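Long-range contacts in pyridoxine 4-oxidase (Mesorhizobium loti, PDB 4HA6), which oxidises the alcohol pyridoxine to the aldehyde pyridoxal, using FAD as cofactor and molecular oxygen as electron acceptor: residues S216-L221 and R229-V234; H446-C451 and S479-L484; S26-I31 and K208-L213; G9-S14 and V193-A198. All blocks are in the same frame, centred on the assembly; numbering follows the deposited sequence.

In the fold
In this GMC oxidoreductase contacts 1 and 4 bind FAD directly, contact 3 supports them, and contact 2 reaches the substrate pocket. Contact 3 forms the edge of the parallel Rossmann-type sheet, and contact 4 includes its dinucleotide-binding turn, packed against helix 195-199; their centres are about 15 Å apart, and L30 CD1 packs on G9 CA between them. Contact 1, the hairpin that receives the adenine, also has its centre about 15 Å from that of contact 3 and meets it where V218 and V233 touch I31. Contacts 1 and 4 do not touch, their centres about 21 Å apart. Contact 2, about 19 Å from contact 4 between centres, carries H446 to the bound pyridoxamine.

Contact 1 (S216-L221 and R229-V234); sequences SRVRRL and RSLEVV. With FAD (flavin-adenine dinucleotide), chain B.
E232 reaches from strand 227-235 into a salt-bridge network with two arginines, R219 and R220, on the antiparallel strand 217-224 of the same hairpin. With CG anti to the backbone N (chi1 178°) and the chain extended beyond it, the glutamate brings its carboxylate to the neighbouring strand. Each arginine takes it side-on. R219 NE lies 2.9 Å from E232 OE1 and R219 NH2 2.7 Å from E232 OE2; R220 NE and NH2 lie 2.8 Å and 3.2 Å from E232 OE1 and OE2. The two NE groups arrive from opposite faces of the carboxylate: R219 bonds from above it, its guanidinium turned 60° against that plane, whereas R220 runs alongside, tilted by 17°. In the conformer described for R220, the four bonds would together restrict the carboxylate's rotation, and the paired positive charges probably keep it ionised despite its burial. V234 completes the site with a methyl: CG2 sits over the centre of one R219 guanidinium face, 3.6 Å from R219 CZ. The backbone of V218 serves the cofactor, V218 N donating to FAD N1A (2.9 Å) and FAD N6A donating to V218 O. On the opposite face of the hairpin the apolar V218, L221, L231 and V233 pack together and onto L259 of helix 252-262, V5 and V7 of strand 4-7, and I31 of strand 28-31.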
# COMPACT_ATOMS: atom_id res chain seq x y z
N SER A 216 -9.59 9.27 -18.48
CA SER A 216 -10.35 8.21 -19.15
C SER A 216 -10.53 6.98 -18.24
O SER A 216 -9.55 6.37 -17.81
CB SER A 216 -9.63 7.80 -20.43
OG SER A 216 -9.32 8.94 -21.21
N ARG A 217 -11.78 6.62 -17.98
CA ARG A 217 -12.11 5.48 -17.13
C ARG A 217 -12.54 4.25 -17.92
O ARG A 217 -13.49 4.32 -18.70
CB ARG A 217 -13.26 5.83 -16.20
CG ARG A 217 -12.84 6.44 -14.90
CD ARG A 217 -14.04 6.88 -14.11
NE ARG A 217 -13.77 8.13 -13.41
CZ ARG A 217 -14.08 8.35 -12.14
NH1 ARG A 217 -14.69 7.41 -11.44
NH2 ARG A 217 -13.80 9.52 -11.59
N VAL A 218 -11.84 3.13 -17.71
CA VAL A 218 -12.27 1.87 -18.32
C VAL A 218 -13.46 1.34 -17.54
O VAL A 218 -13.36 1.11 -16.32
CB VAL A 218 -11.15 0.82 -18.34
CG1 VAL A 218 -11.65 -0.48 -18.93
CG2 VAL A 218 -9.95 1.33 -19.14
N ARG A 219 -14.59 1.16 -18.22
CA ARG A 219 -15.86 0.81 -17.56
C ARG A 219 -16.13 -0.68 -17.61
O ARG A 219 -16.62 -1.25 -16.64
CB ARG A 219 -17.04 1.59 -18.18
CG ARG A 219 -18.43 1.19 -17.66
CD ARG A 219 -19.50 2.25 -17.94
NE ARG A 219 -19.78 2.42 -19.36
CZ ARG A 219 -20.52 3.40 -19.88
NH1 ARG A 219 -21.06 4.32 -19.09
NH2 ARG A 219 -20.72 3.47 -21.20
N ARG A 220 -15.83 -1.30 -18.76
CA ARG A 220 -16.05 -2.73 -18.95
C ARG A 220 -14.98 -3.30 -19.87
O ARG A 220 -14.49 -2.61 -20.78
CB ARG A 220 -17.43 -2.98 -19.59
CG ARG A 220 -18.64 -2.57 -18.75
CD ARG A 220 -19.98 -2.85 -19.46
NE ARG A 220 -20.40 -1.76 -20.34
CZ ARG A 220 -21.67 -1.36 -20.48
NH1 ARG A 220 -22.64 -1.95 -19.79
NH2 ARG A 220 -21.97 -0.36 -21.31
N LEU A 221 -14.65 -4.58 -19.66
CA LEU A 221 -13.84 -5.34 -20.60
C LEU A 221 -14.83 -6.20 -21.37
O LEU A 221 -15.71 -6.83 -20.76
CB LEU A 221 -12.86 -6.27 -19.88
CG LEU A 221 -11.99 -5.59 -18.83
CD1 LEU A 221 -11.25 -6.62 -18.00
CD2 LEU A 221 -11.04 -4.64 -19.52
N ARG A 229 -11.56 -8.93 -25.77
CA ARG A 229 -11.43 -8.48 -27.15
C ARG A 229 -11.24 -6.97 -27.21
O ARG A 229 -10.43 -6.45 -28.01
CB ARG A 229 -12.64 -8.92 -27.97
CG ARG A 229 -12.69 -8.36 -29.39
CD ARG A 229 -13.96 -8.82 -30.09
NE ARG A 229 -14.11 -8.29 -31.45
CZ ARG A 229 -14.98 -7.34 -31.79
NH1 ARG A 229 -15.77 -6.81 -30.86
NH2 ARG A 229 -15.06 -6.92 -33.04
N SER A 230 -11.96 -6.25 -26.36
CA SER A 230 -11.86 -4.80 -26.33
C SER A 230 -12.18 -4.25 -24.95
O SER A 230 -12.63 -4.98 -24.06
CB SER A 230 -12.81 -4.18 -27.36
OG SER A 230 -14.17 -4.41 -27.00
N LEU A 231 -11.94 -2.94 -24.79
CA LEU A 231 -12.24 -2.21 -23.56
C LEU A 231 -13.15 -1.05 -23.89
O LEU A 231 -12.92 -0.35 -24.87
CB LEU A 231 -10.96 -1.64 -22.93
CG LEU A 231 -9.77 -2.53 -22.63
CD1 LEU A 231 -8.95 -2.74 -23.89
CD2 LEU A 231 -8.94 -1.89 -21.54
N GLU A 232 -14.16 -0.83 -23.06
CA GLU A 232 -15.01 0.35 -23.19
C GLU A 232 -14.42 1.44 -22.32
O GLU A 232 -14.28 1.27 -21.09
CB GLU A 232 -16.45 0.05 -22.75
CG GLU A 232 -17.38 1.25 -22.81
CD GLU A 232 -18.74 0.98 -22.17
OE1 GLU A 232 -18.77 0.32 -21.11
OE2 GLU A 232 -19.76 1.43 -22.73
N VAL A 233 -14.05 2.55 -22.94
CA VAL A 233 -13.42 3.64 -22.21
C VAL A 233 -14.35 4.86 -22.16
O VAL A 233 -14.89 5.27 -23.19
CB VAL A 233 -12.07 4.02 -22.80
CG1 VAL A 233 -11.43 5.14 -21.98
CG2 VAL A 233 -11.17 2.79 -22.80
N VAL A 234 -14.53 5.40 -20.97
CA VAL A 234 -15.42 6.53 -20.75
C VAL A 234 -14.60 7.78 -20.41
O VAL A 234 -13.86 7.82 -19.40
CB VAL A 234 -16.40 6.22 -19.61
CG1 VAL A 234 -17.29 7.42 -19.35
CG2 VAL A 234 -17.24 4.97 -19.95
PA FAD B . -2.57 2.73 -7.37
O1A FAD B . -1.16 3.29 -7.25
O2A FAD B . -3.63 3.22 -6.42
O5B FAD B . -3.05 2.99 -8.89
C5B FAD B . -4.39 2.82 -9.36
C4B FAD B . -4.51 3.77 -10.55
O4B FAD B . -5.49 3.31 -11.49
C3B FAD B . -4.94 5.15 -10.10
O3B FAD B . -4.10 6.09 -10.78
C2B FAD B . -6.39 5.27 -10.56
O2B FAD B . -6.74 6.64 -10.87
C1B FAD B . -6.43 4.36 -11.79
N9A FAD B . -7.74 3.72 -12.07
C8A FAD B . -8.57 3.14 -11.17
N7A FAD B . -9.67 2.64 -11.79
C5A FAD B . -9.56 2.88 -13.12
C6A FAD B . -10.36 2.61 -14.33
N6A FAD B . -11.56 1.94 -14.26
N1A FAD B . -9.87 3.04 -15.53
C2A FAD B . -8.69 3.68 -15.62
N3A FAD B . -7.91 3.96 -14.55
C4A FAD B . -8.28 3.59 -13.29
N1 FAD B . 2.90 2.59 0.66
C2 FAD B . 4.18 2.52 1.09
O2 FAD B . 4.85 1.51 0.81
N3 FAD B . 4.74 3.49 1.84
C4 FAD B . 4.08 4.61 2.18
O4 FAD B . 4.62 5.50 2.89
C4X FAD B . 2.67 4.76 1.74
N5 FAD B . 1.93 5.84 2.06
C5X FAD B . 0.65 5.96 1.62
C6 FAD B . -0.11 7.08 1.95
C7 FAD B . -1.42 7.21 1.50
C7M FAD B . -2.22 8.43 1.85
C8 FAD B . -2.02 6.13 0.66
C8M FAD B . -3.44 6.27 0.18
C9 FAD B . -1.27 5.00 0.33
C9A FAD B . 0.04 4.88 0.79
N10 FAD B . 0.80 3.75 0.46
C10 FAD B . 2.12 3.66 0.93
C1' FAD B . 0.22 2.67 -0.34
C2' FAD B . 0.73 2.66 -1.78
O2' FAD B . 0.72 3.99 -2.32
C3' FAD B . -0.21 1.75 -2.57
O3' FAD B . -0.30 0.49 -1.89
C4' FAD B . 0.30 1.54 -3.99
O4' FAD B . 0.43 2.83 -4.61
C5' FAD B . -0.65 0.64 -4.80
O5' FAD B . -0.38 0.84 -6.18
P FAD B . -1.32 0.14 -7.28
O1P FAD B . -0.64 0.16 -8.64
O2P FAD B . -1.85 -1.17 -6.73
O3P FAD B . -2.58 1.12 -7.30

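Contact 2 (H446-C451 and S479-L484); sequences HPCGTC and SIMPNL. With PXM (4-(aminomethyl)-5-(hydroxymethyl)-2-methylpyridin-3-ol), chain J.
S479 O accepts a hydrogen bond from C451 N at 2.8 Å, tying together two loops of the GMC oxidoreductase fold that flank strand 473-475 of its parallel sheet. The donor stands above the carbonyl plane, 50° out of it, consistent with residues 449-451 curling round this oxygen. C451 O answers by accepting a CA-H...O contact from I480 CA, 3.3 Å away. G449 suits the turn: at its positive phi of 98° a residue with a CB would be crowded against C448 O, which glycine avoids, and G449 CA makes a CA-H...O contact with M481 O at 3.2 Å. The small polar residues fit closely as well. T450 OG1 rests 3.4 Å from S479 CB while bonding to A253 O, and S479 OG, beside C451 CB, bonds to D477, so both buried hydroxyls have partners. Further along, sulfur and hydrocarbon meet. C448 holds SG between its backbone N and carbonyl carbon (chi1 74°), which places the sulfur 3.4 Å from L484 CD1, and M481 SD comes alongside at 3.6 Å from C448 CB; such soft, uncharged groups suit a buried seam. M481 continues onto W103 of helix 97-107 and I496 of helix 490-506. At the substrate end, L484 CD1 also meets the carbonyl oxygen of H446 end-on, 3.5 Å from H446 O. The H446 ring turns away from this packing: ND1 is hydrogen-bonded to H292, and NE2, at the ring edge facing the pocket, lies 2.7 Å from N4 of the bound pyridoxamine.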
# COMPACT_ATOMS: atom_id res chain seq x y z
N HIS A 446 -2.96 0.48 3.16
CA HIS A 446 -2.37 -0.63 2.42
C HIS A 446 -3.38 -1.68 1.96
O HIS A 446 -3.16 -2.87 2.21
CB HIS A 446 -1.31 -1.32 3.29
CG HIS A 446 -0.29 -0.38 3.85
ND1 HIS A 446 0.32 -0.59 5.07
CD2 HIS A 446 0.22 0.77 3.36
CE1 HIS A 446 1.16 0.41 5.31
NE2 HIS A 446 1.13 1.24 4.28
N PRO A 447 -4.47 -1.26 1.28
CA PRO A 447 -5.44 -2.27 0.82
C PRO A 447 -4.83 -3.17 -0.25
O PRO A 447 -4.04 -2.66 -1.07
CB PRO A 447 -6.57 -1.44 0.21
CG PRO A 447 -5.91 -0.17 -0.24
CD PRO A 447 -4.83 0.09 0.80
N CYS A 448 -5.18 -4.46 -0.24
CA CYS A 448 -4.60 -5.45 -1.15
C CYS A 448 -5.38 -6.76 -1.08
O CYS A 448 -6.23 -6.93 -0.19
CB CYS A 448 -3.12 -5.69 -0.81
SG CYS A 448 -2.83 -6.69 0.72
N GLY A 449 -5.12 -7.67 -2.02
CA GLY A 449 -5.58 -9.06 -1.90
C GLY A 449 -6.85 -9.47 -2.63
O GLY A 449 -7.23 -10.64 -2.61
N THR A 450 -7.50 -8.52 -3.29
CA THR A 450 -8.86 -8.71 -3.81
C THR A 450 -8.91 -9.45 -5.14
O THR A 450 -10.00 -9.74 -5.65
CB THR A 450 -9.57 -7.35 -3.96
OG1 THR A 450 -8.68 -6.43 -4.62
CG2 THR A 450 -9.93 -6.81 -2.59
N CYS A 451 -7.75 -9.70 -5.73
CA CYS A 451 -7.67 -10.55 -6.91
C CYS A 451 -6.54 -11.54 -6.62
O CYS A 451 -5.55 -11.58 -7.34
CB CYS A 451 -7.36 -9.73 -8.16
SG CYS A 451 -8.71 -8.56 -8.69
N SER A 479 -3.78 -5.80 -5.72
CA SER A 479 -4.89 -6.75 -5.58
C SER A 479 -4.44 -8.23 -5.61
O SER A 479 -5.09 -9.10 -5.01
CB SER A 479 -5.94 -6.49 -6.65
OG SER A 479 -5.44 -6.87 -7.93
N ILE A 480 -3.33 -8.54 -6.29
CA ILE A 480 -2.91 -9.95 -6.36
C ILE A 480 -2.21 -10.49 -5.10
O ILE A 480 -2.07 -11.72 -4.96
CB ILE A 480 -2.04 -10.27 -7.60
CG1 ILE A 480 -0.65 -9.63 -7.48
CG2 ILE A 480 -2.79 -9.93 -8.90
CD1 ILE A 480 0.42 -10.63 -6.99
N MET A 481 -1.76 -9.59 -4.22
CA MET A 481 -1.01 -9.99 -3.02
C MET A 481 -1.77 -11.04 -2.22
O MET A 481 -2.89 -10.78 -1.77
CB MET A 481 -0.75 -8.77 -2.11
CG MET A 481 0.06 -7.67 -2.81
SD MET A 481 0.30 -6.17 -1.82
CE MET A 481 1.22 -6.86 -0.41
N PRO A 482 -1.18 -12.24 -2.07
CA PRO A 482 -1.81 -13.28 -1.25
C PRO A 482 -1.98 -12.79 0.18
O PRO A 482 -3.02 -13.02 0.80
CB PRO A 482 -0.80 -14.44 -1.30
CG PRO A 482 -0.12 -14.25 -2.67
CD PRO A 482 0.01 -12.75 -2.80
N ASN A 483 -0.96 -12.10 0.68
CA ASN A 483 -1.01 -11.51 2.01
C ASN A 483 -0.16 -10.24 2.09
O ASN A 483 0.81 -10.08 1.35
CB ASN A 483 -0.53 -12.51 3.06
CG ASN A 483 0.83 -13.10 2.73
OD1 ASN A 483 0.93 -14.20 2.19
ND2 ASN A 483 1.90 -12.35 3.02
N LEU A 484 -0.57 -9.36 2.99
CA LEU A 484 0.19 -8.19 3.38
C LEU A 484 1.64 -8.51 3.71
O LEU A 484 1.92 -9.54 4.35
CB LEU A 484 -0.47 -7.65 4.65
CG LEU A 484 -1.11 -6.27 4.81
CD1 LEU A 484 -1.26 -5.50 3.51
CD2 LEU A 484 -2.44 -6.40 5.54
N1 PXM J . 1.58 6.85 8.70
C2 PXM J . 0.58 6.50 7.89
C2A PXM J . -0.85 6.76 8.24
C3 PXM J . 0.94 5.89 6.70
O3 PXM J . -0.05 5.51 5.82
C4 PXM J . 2.29 5.64 6.36
C5 PXM J . 3.30 6.04 7.28
C5A PXM J . 4.80 5.88 7.10
O5 PXM J . 5.25 4.87 6.26
C6 PXM J . 2.88 6.66 8.47
C4A PXM J . 2.55 4.97 5.04
N4 PXM J . 1.75 3.80 4.81

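Contact 3 (S26-I31 and K208-L213); sequences SRVLLI and KNLTIL
The carboxamide of N209 is the flat group that crosses this contact: its ND2 donates to S26 O at 2.9 Å, the oxygen lying 21° out of the amide plane. The bond closes the beginning of a parallel strand pair, 28-31 with 210-213, at the margin of the Rossmann-type sheet. Asparagine suits the place because its short amide, with CG between the backbone N and the carbonyl carbon (chi1 62°), turns back toward residues 26-28; ND2 also donates to S21 O. Beyond it runs the regular parallel ladder. V28 N donates to N209 O and V28 O accepts from T211 N, so V28 spans L210; L30 spans I212 in the same way, through T211 O and L213 N, with L213 N 2.7 Å from L30 O. V28, L30, L210 and I212 share one face, where the side chains of V28 and L210 cross, V28 CG1 3.8 Å from L210 CD1; branched aliphatic residues fill the layer beneath helix 11-20, whose L20 and A17 touch V28 and L30. The other face bears L29, I31, T211 and L213. There L29 CD1 comes 3.9 Å from T211 CG2 and 4.2 Å from L213 CB, while I31 goes on to meet S216. Within this chain 210-213 is an outermost strand, and a water beside the pair donates to V28 O at 3.0 Å.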
# COMPACT_ATOMS: atom_id res chain seq x y z
N SER A 26 6.77 -3.47 -29.38
CA SER A 26 5.55 -3.52 -28.59
C SER A 26 4.86 -2.16 -28.62
O SER A 26 5.49 -1.13 -28.41
CB SER A 26 5.86 -3.90 -27.13
OG SER A 26 6.13 -5.29 -27.01
N ARG A 27 3.56 -2.17 -28.88
CA ARG A 27 2.77 -0.95 -28.85
C ARG A 27 1.99 -0.93 -27.54
O ARG A 27 1.15 -1.80 -27.30
CB ARG A 27 1.81 -0.91 -30.03
CG ARG A 27 1.94 0.32 -30.91
CD ARG A 27 1.25 0.11 -32.24
NE ARG A 27 1.58 1.16 -33.20
CZ ARG A 27 1.49 1.02 -34.52
NH1 ARG A 27 1.08 -0.13 -35.05
NH2 ARG A 27 1.81 2.03 -35.32
N VAL A 28 2.23 0.09 -26.73
CA VAL A 28 1.69 0.13 -25.38
C VAL A 28 0.79 1.35 -25.18
O VAL A 28 1.18 2.48 -25.48
CB VAL A 28 2.83 0.19 -24.34
CG1 VAL A 28 2.27 0.32 -22.91
CG2 VAL A 28 3.73 -1.04 -24.48
N LEU A 29 -0.43 1.10 -24.71
CA LEU A 29 -1.36 2.18 -24.36
C LEU A 29 -1.63 2.17 -22.85
O LEU A 29 -1.98 1.13 -22.28
CB LEU A 29 -2.67 2.03 -25.14
CG LEU A 29 -3.87 2.87 -24.68
CD1 LEU A 29 -3.58 4.35 -24.89
CD2 LEU A 29 -5.14 2.43 -25.41
N LEU A 30 -1.45 3.32 -22.21
CA LEU A 30 -1.75 3.46 -20.79
C LEU A 30 -3.02 4.28 -20.60
O LEU A 30 -3.12 5.40 -21.12
CB LEU A 30 -0.57 4.14 -20.06
CG LEU A 30 -0.74 4.40 -18.57
CD1 LEU A 30 -1.06 3.11 -17.84
CD2 LEU A 30 0.49 5.07 -17.97
N ILE A 31 -4.01 3.73 -19.90
CA ILE A 31 -5.29 4.43 -19.69
C ILE A 31 -5.48 4.80 -18.22
O ILE A 31 -5.63 3.91 -17.37
CB ILE A 31 -6.50 3.59 -20.18
CG1 ILE A 31 -6.28 3.12 -21.62
CG2 ILE A 31 -7.81 4.39 -20.05
CD1 ILE A 31 -7.43 2.28 -22.16
N LYS A 208 7.64 6.63 -29.40
CA LYS A 208 6.57 6.64 -30.39
C LYS A 208 5.62 5.45 -30.22
O LYS A 208 4.52 5.45 -30.77
CB LYS A 208 7.13 6.67 -31.82
CG LYS A 208 7.35 5.29 -32.42
CD LYS A 208 8.83 4.95 -32.54
CE LYS A 208 9.46 5.62 -33.76
NZ LYS A 208 10.91 5.31 -33.88
N ASN A 209 6.05 4.45 -29.45
CA ASN A 209 5.23 3.26 -29.21
C ASN A 209 4.46 3.31 -27.88
O ASN A 209 3.71 2.38 -27.55
CB ASN A 209 6.10 1.99 -29.27
CG ASN A 209 7.17 1.97 -28.20
OD1 ASN A 209 7.62 3.02 -27.75
ND2 ASN A 209 7.58 0.77 -27.79
N LEU A 210 4.65 4.38 -27.12
CA LEU A 210 3.89 4.55 -25.88
C LEU A 210 2.86 5.67 -26.05
O LEU A 210 3.19 6.78 -26.49
CB LEU A 210 4.82 4.85 -24.70
CG LEU A 210 4.14 5.18 -23.36
CD1 LEU A 210 3.23 4.03 -22.93
CD2 LEU A 210 5.15 5.51 -22.28
N THR A 211 1.61 5.37 -25.72
CA THR A 211 0.53 6.35 -25.75
C THR A 211 -0.09 6.38 -24.37
O THR A 211 -0.40 5.32 -23.80
CB THR A 211 -0.55 5.98 -26.79
OG1 THR A 211 0.06 5.80 -28.07
CG2 THR A 211 -1.65 7.05 -26.88
N ILE A 212 -0.22 7.57 -23.81
CA ILE A 212 -0.86 7.72 -22.51
C ILE A 212 -2.17 8.48 -22.69
O ILE A 212 -2.21 9.53 -23.32
CB ILE A 212 0.05 8.42 -21.48
CG1 ILE A 212 1.35 7.63 -21.29
CG2 ILE A 212 -0.68 8.58 -20.15
CD1 ILE A 212 2.38 8.35 -20.44
N LEU A 213 -3.24 7.92 -22.14
CA LEU A 213 -4.57 8.50 -22.23
C LEU A 213 -5.07 8.81 -20.83
O LEU A 213 -5.25 7.90 -20.01
CB LEU A 213 -5.49 7.50 -22.96
CG LEU A 213 -6.90 7.91 -23.38
CD1 LEU A 213 -6.93 9.35 -23.85
CD2 LEU A 213 -7.38 6.97 -24.48
O HOH W 1 1.04 3.56 -28.26

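Contact 4 (G9-S14 and V193-A198); sequences GGSAGS and VTAADA. With FAD (flavin-adenine dinucleotide), chain B.
A195 CB lies over the first turn of helix 11-20, 3.6 Å from S11 CA and 3.9 Å from S14 CB, so a single methyl packs between the two helix starts. The methyl of alanine matches this close spacing, and A196, whose CB faces S14 OG, is equally small. S14 does not spend its hydroxyl on the neighbouring helix: OG, anti to its carbonyl carbon (chi1 -63°), folds back to donate to G10 O at 2.6 Å, an oxygen that also accepts from S14 N. The facing helix 195-199 is secured by a capping box, in which D197 N donates to T194 OG1 (2.9 Å) and T194 N to D197 OD2. D197 is further held by W43 and by the hydroxyl of the modified cysteine at position 86. Around residues 9-14 the chain forms the glycine-rich turn of a Rossmann-type dinucleotide-binding fold. G10 precedes the helix with its CA close against FAD O5B, where a CB would clash, and G13 passes near G9 CA, again with space for hydrogen alone. The turn thereby brings main-chain amides to the diphosphate: S11 N donates to FAD O1A at 3.0 Å and A12 N to FAD O1P at 3.1 Å. S11 OG adds a bond to FAD O4' at 2.8 Å. Two amides at a helix N-terminus, probably aided by the helix dipole, would thus offset phosphate charge, while the contact with A195 and A196 is purely steric packing behind that turn.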
# COMPACT_ATOMS: atom_id res chain seq x y z
N GLY A 9 -2.89 4.15 -14.38
CA GLY A 9 -1.54 4.70 -14.39
C GLY A 9 -1.00 5.05 -13.01
O GLY A 9 -0.51 6.16 -12.79
N GLY A 10 -1.09 4.10 -12.07
CA GLY A 10 -0.67 4.34 -10.70
C GLY A 10 0.74 3.84 -10.48
O GLY A 10 1.61 4.03 -11.32
N SER A 11 1.00 3.20 -9.35
CA SER A 11 2.36 2.75 -9.08
C SER A 11 2.79 1.66 -10.06
O SER A 11 3.76 1.83 -10.79
CB SER A 11 2.50 2.25 -7.65
OG SER A 11 2.19 3.32 -6.77
N ALA A 12 2.03 0.57 -10.09
CA ALA A 12 2.29 -0.57 -10.98
C ALA A 12 2.16 -0.19 -12.46
O ALA A 12 2.94 -0.64 -13.31
CB ALA A 12 1.34 -1.71 -10.66
N GLY A 13 1.12 0.59 -12.77
CA GLY A 13 0.88 1.03 -14.14
C GLY A 13 2.00 1.91 -14.67
O GLY A 13 2.39 1.77 -15.82
N SER A 14 2.49 2.85 -13.86
CA SER A 14 3.55 3.75 -14.33
C SER A 14 4.80 2.95 -14.68
O SER A 14 5.40 3.17 -15.73
CB SER A 14 3.87 4.81 -13.28
OG SER A 14 2.75 5.64 -13.04
N VAL A 193 9.63 11.52 -4.70
CA VAL A 193 9.78 10.89 -6.01
C VAL A 193 8.72 9.80 -6.17
O VAL A 193 8.68 8.86 -5.37
CB VAL A 193 11.19 10.28 -6.19
CG1 VAL A 193 11.29 9.62 -7.55
CG2 VAL A 193 12.26 11.37 -6.03
N THR A 194 7.88 9.91 -7.18
CA THR A 194 6.79 8.95 -7.36
C THR A 194 7.13 7.90 -8.40
O THR A 194 8.16 7.98 -9.08
CB THR A 194 5.50 9.64 -7.79
OG1 THR A 194 5.63 10.08 -9.15
CG2 THR A 194 5.23 10.83 -6.91
N ALA A 195 6.24 6.93 -8.55
CA ALA A 195 6.37 5.95 -9.62
C ALA A 195 6.40 6.67 -10.96
O ALA A 195 7.22 6.35 -11.83
CB ALA A 195 5.22 4.96 -9.58
N ALA A 196 5.52 7.67 -11.12
CA ALA A 196 5.41 8.41 -12.38
C ALA A 196 6.68 9.22 -12.66
O ALA A 196 7.14 9.32 -13.81
CB ALA A 196 4.18 9.31 -12.35
N ASP A 197 7.25 9.81 -11.60
CA ASP A 197 8.52 10.53 -11.71
C ASP A 197 9.64 9.56 -12.12
O ASP A 197 10.46 9.85 -13.00
CB ASP A 197 8.88 11.16 -10.35
CG ASP A 197 7.95 12.30 -9.96
OD1 ASP A 197 7.36 12.94 -10.86
OD2 ASP A 197 7.81 12.56 -8.74
N ALA A 198 9.69 8.41 -11.46
CA ALA A 198 10.80 7.48 -11.67
C ALA A 198 10.73 6.78 -13.02
O ALA A 198 11.75 6.58 -13.67
CB ALA A 198 10.83 6.46 -10.53
PA FAD B . -2.57 2.73 -7.37
O1A FAD B . -1.16 3.29 -7.25
O2A FAD B . -3.63 3.22 -6.42
O5B FAD B . -3.05 2.99 -8.89
C5B FAD B . -4.39 2.82 -9.36
C4B FAD B . -4.51 3.77 -10.55
O4B FAD B . -5.49 3.31 -11.49
C3B FAD B . -4.94 5.15 -10.10
O3B FAD B . -4.10 6.09 -10.78
C2B FAD B . -6.39 5.27 -10.56
O2B FAD B . -6.74 6.64 -10.87
C1B FAD B . -6.43 4.36 -11.79
N9A FAD B . -7.74 3.72 -12.07
C8A FAD B . -8.57 3.14 -11.17
N7A FAD B . -9.67 2.64 -11.79
C5A FAD B . -9.56 2.88 -13.12
C6A FAD B . -10.36 2.61 -14.33
N6A FAD B . -11.56 1.94 -14.26
N1A FAD B . -9.87 3.04 -15.53
C2A FAD B . -8.69 3.68 -15.62
N3A FAD B . -7.91 3.96 -14.55
C4A FAD B . -8.28 3.59 -13.29
N1 FAD B . 2.90 2.59 0.66
C2 FAD B . 4.18 2.52 1.09
O2 FAD B . 4.85 1.51 0.81
N3 FAD B . 4.74 3.49 1.84
C4 FAD B . 4.08 4.61 2.18
O4 FAD B . 4.62 5.50 2.89
C4X FAD B . 2.67 4.76 1.74
N5 FAD B . 1.93 5.84 2.06
C5X FAD B . 0.65 5.96 1.62
C6 FAD B . -0.11 7.08 1.95
C7 FAD B . -1.42 7.21 1.50
C7M FAD B . -2.22 8.43 1.85
C8 FAD B . -2.02 6.13 0.66
C8M FAD B . -3.44 6.27 0.18
C9 FAD B . -1.27 5.00 0.33
C9A FAD B . 0.04 4.88 0.79
N10 FAD B . 0.80 3.75 0.46
C10 FAD B . 2.12 3.66 0.93
C1' FAD B . 0.22 2.67 -0.34
C2' FAD B . 0.73 2.66 -1.78
O2' FAD B . 0.72 3.99 -2.32
C3' FAD B . -0.21 1.75 -2.57
O3' FAD B . -0.30 0.49 -1.89
C4' FAD B . 0.30 1.54 -3.99
O4' FAD B . 0.43 2.83 -4.61
C5' FAD B . -0.65 0.64 -4.80
O5' FAD B . -0.38 0.84 -6.18
P FAD B . -1.32 0.14 -7.28
O1P FAD B . -0.64 0.16 -8.64
O2P FAD B . -1.85 -1.17 -6.73
O3P FAD B . -2.58 1.12 -7.30